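Long-range contacts in protein ten1 (Schizosaccharomyces pombe, PDB 3K0X), which helps maintain telomeres, interacts with stn1 and probably binds single-stranded telomeric DNA as an OB-fold telomere-capping protein: residues Leu6-Gln11 and Pro89-Met94; Leu21-Cys26 and Leu35-Gly40. All coordinates share one frame; numbering follows the deposited sequence.

Contact 1 of 2, residues Leu6-Gln11 and Pro89-Met94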
# COMPACT_ATOMS: atom_id res chain seq x y z
N LEU A 6 -2.76 9.96 -1.50
CA LEU A 6 -2.23 9.31 -0.29
C LEU A 6 -3.42 8.97 0.58
O LEU A 6 -4.15 9.84 1.00
CB LEU A 6 -1.31 10.30 0.41
CG LEU A 6 -0.70 9.87 1.73
CD1 LEU A 6 0.19 8.71 1.48
CD2 LEU A 6 0.10 11.02 2.33
N ILE A 7 -3.57 7.67 0.90
CA ILE A 7 -4.70 7.18 1.63
C ILE A 7 -4.34 5.99 2.48
O ILE A 7 -3.23 5.47 2.40
CB ILE A 7 -5.88 6.73 0.65
CG1 ILE A 7 -5.48 5.58 -0.25
CG2 ILE A 7 -6.24 7.78 -0.26
CD1 ILE A 7 -4.05 5.49 -0.48
N PHE A 8 -5.30 5.56 3.29
CA PHE A 8 -5.09 4.35 4.09
C PHE A 8 -5.63 3.18 3.27
O PHE A 8 -6.52 3.33 2.37
CB PHE A 8 -5.89 4.44 5.41
CG PHE A 8 -5.44 5.59 6.28
CD1 PHE A 8 -4.12 5.65 6.73
CD2 PHE A 8 -6.34 6.60 6.64
CE1 PHE A 8 -3.68 6.69 7.53
CE2 PHE A 8 -5.94 7.69 7.45
CZ PHE A 8 -4.62 7.75 7.91
N ILE A 9 -5.11 1.99 3.57
CA ILE A 9 -5.66 0.82 2.85
C ILE A 9 -7.17 0.74 3.01
O ILE A 9 -7.88 0.32 2.11
CB ILE A 9 -4.99 -0.47 3.39
CG1 ILE A 9 -3.55 -0.50 2.86
CG2 ILE A 9 -5.85 -1.77 3.07
CD1 ILE A 9 -2.77 -1.77 3.42
N ASN A 10 -7.71 1.15 4.16
CA ASN A 10 -9.16 1.06 4.31
C ASN A 10 -10.00 2.07 3.50
O ASN A 10 -11.26 2.02 3.56
CB ASN A 10 -9.57 1.08 5.78
CG ASN A 10 -9.37 2.43 6.46
OD1 ASN A 10 -9.16 3.46 5.85
ND2 ASN A 10 -9.49 2.40 7.79
N GLN A 11 -9.32 2.91 2.73
CA GLN A 11 -9.97 3.86 1.82
C GLN A 11 -9.84 3.44 0.34
O GLN A 11 -10.42 4.07 -0.54
CB GLN A 11 -9.32 5.24 2.00
CG GLN A 11 -9.62 5.83 3.38
CD GLN A 11 -8.84 7.07 3.69
OE1 GLN A 11 -7.67 7.20 3.33
NE2 GLN A 11 -9.50 8.00 4.42
N PRO A 89 1.75 6.07 14.42
CA PRO A 89 0.70 7.02 14.82
C PRO A 89 0.90 8.39 14.14
O PRO A 89 -0.09 9.05 13.80
CB PRO A 89 0.87 7.14 16.30
CG PRO A 89 1.48 5.79 16.69
CD PRO A 89 2.43 5.47 15.58
N ARG A 90 2.16 8.84 14.07
CA ARG A 90 2.40 10.14 13.43
C ARG A 90 2.03 10.11 11.95
O ARG A 90 1.48 11.09 11.43
CB ARG A 90 3.88 10.59 13.65
CG ARG A 90 4.28 10.91 15.16
CD ARG A 90 4.72 12.41 15.35
NE ARG A 90 3.71 13.18 14.78
CZ ARG A 90 3.78 14.19 13.92
NH1 ARG A 90 4.91 14.71 13.43
NH2 ARG A 90 2.61 14.58 13.46
N TYR A 91 2.34 9.00 11.28
CA TYR A 91 2.03 8.84 9.87
C TYR A 91 0.52 9.00 9.65
O TYR A 91 0.07 9.70 8.77
CB TYR A 91 2.49 7.43 9.41
CG TYR A 91 1.97 7.09 8.04
CD1 TYR A 91 2.64 7.54 6.90
CD2 TYR A 91 0.80 6.33 7.88
CE1 TYR A 91 2.15 7.21 5.59
CE2 TYR A 91 0.28 6.00 6.58
CZ TYR A 91 0.98 6.44 5.47
OH TYR A 91 0.56 6.04 4.23
N ARG A 92 -0.25 8.38 10.50
CA ARG A 92 -1.72 8.45 10.40
C ARG A 92 -2.22 9.87 10.65
O ARG A 92 -3.12 10.35 9.96
CB ARG A 92 -2.33 7.48 11.40
CG ARG A 92 -1.94 6.03 11.12
CD ARG A 92 -2.65 5.09 12.14
NE ARG A 92 -2.16 3.74 11.96
CZ ARG A 92 -2.43 2.94 10.95
NH1 ARG A 92 -3.27 3.32 9.92
NH2 ARG A 92 -1.80 1.75 10.96
N GLN A 93 -1.64 10.57 11.61
CA GLN A 93 -2.08 11.94 11.84
C GLN A 93 -1.77 12.85 10.62
O GLN A 93 -2.60 13.69 10.19
CB GLN A 93 -1.35 12.49 13.09
CG GLN A 93 -1.68 11.76 14.36
CD GLN A 93 -0.67 12.04 15.45
OE1 GLN A 93 0.34 12.69 15.21
NE2 GLN A 93 -0.94 11.56 16.66
N MET A 94 -0.58 12.66 10.05
CA MET A 94 -0.19 13.44 8.86
C MET A 94 -1.05 13.13 7.63
O MET A 94 -1.50 14.05 6.94
CB MET A 94 1.28 13.20 8.56
CG MET A 94 2.14 13.74 9.75
SD MET A 94 3.93 13.35 9.53
CE MET A 94 4.32 14.69 8.35
O HOH W 1 -1.63 4.42 4.22
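Phe8 meets the helix at Arg92, and this is the close-packed part of the contact. Its ring carbon CZ comes within 3.6 Å of the backbone oxygen Arg92 O, which sits at the ring edge and in its plane. The neighbouring CE1 rests 4.0 Å from Arg92 CG. With CG anti to the carbonyl carbon, beside the backbone N (chi1 -62°), the Phe8 ring is carried toward the helix. Past this point the Arg92 chain runs extended from CG to NE and crosses the Phe8 side chain, its guanidinium plane turned 36° from the ring; NH2 then forms a salt bridge with Asp39. On Tyr91, CE2 adds an apolar touch 4.1 Å from Phe8 CE1.

Toward Leu6 the fit is looser and water fills in. Leu6 CD1 approaches Tyr91 OH only to 3.9 Å, and no direct hydrogen bond joins the two segments. Instead one water donates to Ile7 O at 2.6 Å and also bonds Tyr91 OH; the water lies in the plane of the tyrosine ring, at its edge. The loop is braced from within by Phe8 N, which gives a nearly straight bond (171°) to Gln11 OE1, 2.9 Å away. Gln11 NE2 in turn bonds Gln99 OE1 and so ties the loop to the helix further along. Val95 and Ser96 of the same helix also touch Phe8.

The contact lies near the surface, where the C-terminal helix 88-100 packs beside the loop that leaves the first short strand, a peripheral helix laid against the beta barrel of an OB fold.

Contact 2 of 2, residues Leu21-Cys26 and Leu35-Gly40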
# COMPACT_ATOMS: atom_id res chain seq x y z
N LEU A 21 -2.69 5.48 -6.47
CA LEU A 21 -2.75 5.64 -5.02
C LEU A 21 -1.44 5.36 -4.35
O LEU A 21 -0.62 4.67 -4.90
CB LEU A 21 -3.77 4.62 -4.46
CG LEU A 21 -5.15 4.54 -5.12
CD1 LEU A 21 -5.87 3.25 -4.66
CD2 LEU A 21 -5.99 5.75 -4.77
N ARG A 22 -1.25 5.94 -3.16
CA ARG A 22 -0.06 5.66 -2.37
C ARG A 22 -0.58 5.30 -0.95
O ARG A 22 -1.45 6.01 -0.41
CB ARG A 22 0.85 6.91 -2.27
CG ARG A 22 2.08 6.66 -1.40
CD ARG A 22 2.97 7.92 -1.33
NE ARG A 22 4.33 7.66 -0.85
CZ ARG A 22 4.73 7.72 0.42
NH1 ARG A 22 3.88 8.02 1.39
NH2 ARG A 22 6.00 7.49 0.73
N PHE A 23 -0.13 4.17 -0.42
CA PHE A 23 -0.55 3.75 0.89
C PHE A 23 0.51 2.88 1.57
O PHE A 23 1.44 2.35 0.92
CB PHE A 23 -1.89 3.00 0.81
CG PHE A 23 -1.84 1.85 -0.16
CD1 PHE A 23 -2.26 2.06 -1.47
CD2 PHE A 23 -1.41 0.56 0.24
CE1 PHE A 23 -2.22 0.98 -2.40
CE2 PHE A 23 -1.37 -0.53 -0.66
CZ PHE A 23 -1.78 -0.31 -1.98
N LEU A 24 0.32 2.72 2.89
CA LEU A 24 1.23 1.96 3.70
C LEU A 24 0.56 0.64 4.14
O LEU A 24 -0.63 0.61 4.46
CB LEU A 24 1.60 2.88 4.91
CG LEU A 24 2.40 2.23 6.05
CD1 LEU A 24 3.88 2.10 5.60
CD2 LEU A 24 2.32 3.10 7.35
N GLY A 25 1.31 -0.47 4.19
CA GLY A 25 0.73 -1.71 4.63
C GLY A 25 1.81 -2.68 5.14
O GLY A 25 2.98 -2.56 4.79
N CYS A 26 1.38 -3.60 6.00
CA CYS A 26 2.29 -4.59 6.63
C CYS A 26 2.22 -5.91 5.86
O CYS A 26 1.12 -6.38 5.55
CB CYS A 26 1.81 -4.82 8.05
SG CYS A 26 3.04 -5.81 9.04
N LEU A 35 1.47 -9.81 -3.17
CA LEU A 35 1.88 -9.25 -1.90
C LEU A 35 0.59 -8.92 -1.21
O LEU A 35 -0.17 -8.06 -1.71
CB LEU A 35 2.64 -7.98 -2.18
CG LEU A 35 3.06 -7.07 -1.03
CD1 LEU A 35 4.07 -7.88 -0.17
CD2 LEU A 35 3.74 -5.79 -1.56
N ARG A 36 0.31 -9.62 -0.10
CA ARG A 36 -0.90 -9.36 0.68
C ARG A 36 -0.51 -8.43 1.83
O ARG A 36 0.33 -8.79 2.67
CB ARG A 36 -1.47 -10.69 1.19
CG ARG A 36 -2.26 -11.41 0.09
CD ARG A 36 -2.34 -12.90 0.33
NE ARG A 36 -2.93 -13.20 1.63
CZ ARG A 36 -2.54 -14.21 2.40
NH1 ARG A 36 -1.55 -15.01 2.03
NH2 ARG A 36 -3.15 -14.43 3.55
N LEU A 37 -1.13 -7.23 1.80
CA LEU A 37 -0.85 -6.17 2.78
C LEU A 37 -1.99 -5.90 3.70
O LEU A 37 -3.12 -5.85 3.26
CB LEU A 37 -0.50 -4.90 2.00
CG LEU A 37 0.92 -4.34 2.07
CD1 LEU A 37 2.01 -5.43 2.17
CD2 LEU A 37 1.12 -3.38 0.93
N ILE A 38 -1.68 -5.62 4.98
CA ILE A 38 -2.73 -5.42 5.98
C ILE A 38 -2.41 -4.16 6.79
O ILE A 38 -1.24 -3.86 7.04
CB ILE A 38 -2.74 -6.66 7.03
CG1 ILE A 38 -3.23 -7.97 6.38
CG2 ILE A 38 -3.85 -6.44 8.11
CD1 ILE A 38 -2.53 -8.44 5.21
N ASP A 39 -3.45 -3.42 7.17
CA ASP A 39 -3.29 -2.28 8.05
C ASP A 39 -4.48 -2.42 8.99
O ASP A 39 -5.61 -2.11 8.64
CB ASP A 39 -3.35 -0.96 7.26
CG ASP A 39 -3.22 0.24 8.17
OD1 ASP A 39 -2.95 -0.01 9.38
OD2 ASP A 39 -3.42 1.38 7.70
N GLY A 40 -4.22 -2.91 10.21
CA GLY A 40 -5.32 -3.08 11.15
C GLY A 40 -6.26 -4.15 10.61
O GLY A 40 -5.85 -5.24 10.20
O HOH W 2 -2.76 2.06 5.34
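Cys26 and Ile38 form an antiparallel hydrogen-bonded pair in the beta hairpin of strands 20-31 and 34-39, part of the curled sheet of the OB barrel. Cys26 N donates to Ile38 O at 2.8 Å, and Ile38 N returns a bond to Cys26 O at 3.0 Å, less straight at 151°. Cys26 O is also approached by Leu37 CA, a CA-H...O contact of 3.4 Å. Away from the hairpin turn the two short segments diverge, their axes 100° apart, as suits a strongly coiled barrel.

Leu37 fills the angle between them. Its CG lies 3.6 Å from Gly25 C, against a backbone with no side chain in the way; a CB on Gly25 would run into that CG. The two methyls divide the work: CD1 lies along the Cys26 carbonyl, while CD2 meets Phe23 CE2 at the ring edge, 4.1 Å away. Phe23 CG sits between its backbone N and carbonyl carbon (chi1 55°), which swings the ring in toward that methyl. Cutting Leu37 back to an alanine would probably leave a gap over Gly25 and deprive the Phe23 ring edge of its methyl neighbour.

Further out, Ile65, Val44 and Cys46 touch both Leu37 and Phe23, joining strands 62-71 and 42-47 to the same barrel core. On the diverging side a water replaces a direct strand-to-strand bond. It donates to Leu24 O at 2.7 Å and also to the carboxylate of Asp39, whose other partner is Arg92, the water oxygen lying 2.5 Å from Asp39 OD2.

How the contacts relate
Contact 2 lies nested along the chain within the loop that contact 1 closes, and their centres are 10 Å apart. One tie between them is ionic: Arg92 NH2 of the helix reaches Asp39 OD1 at 2.6 Å, joining 89-94 to the end of strand 34-39. A second tie runs through the other pair of segments, where Ile7 N probably hydrogen-bonds Arg22 O at 3.0 Å. Beside it Ile7 O packs on Phe23 CB, and Ile9 CD1 lies 3.4 Å from Leu24 O. Helix, loop and hairpin thus touch one another here, with contact 2 nearer the centre of the chain and contact 1 nearer its surface.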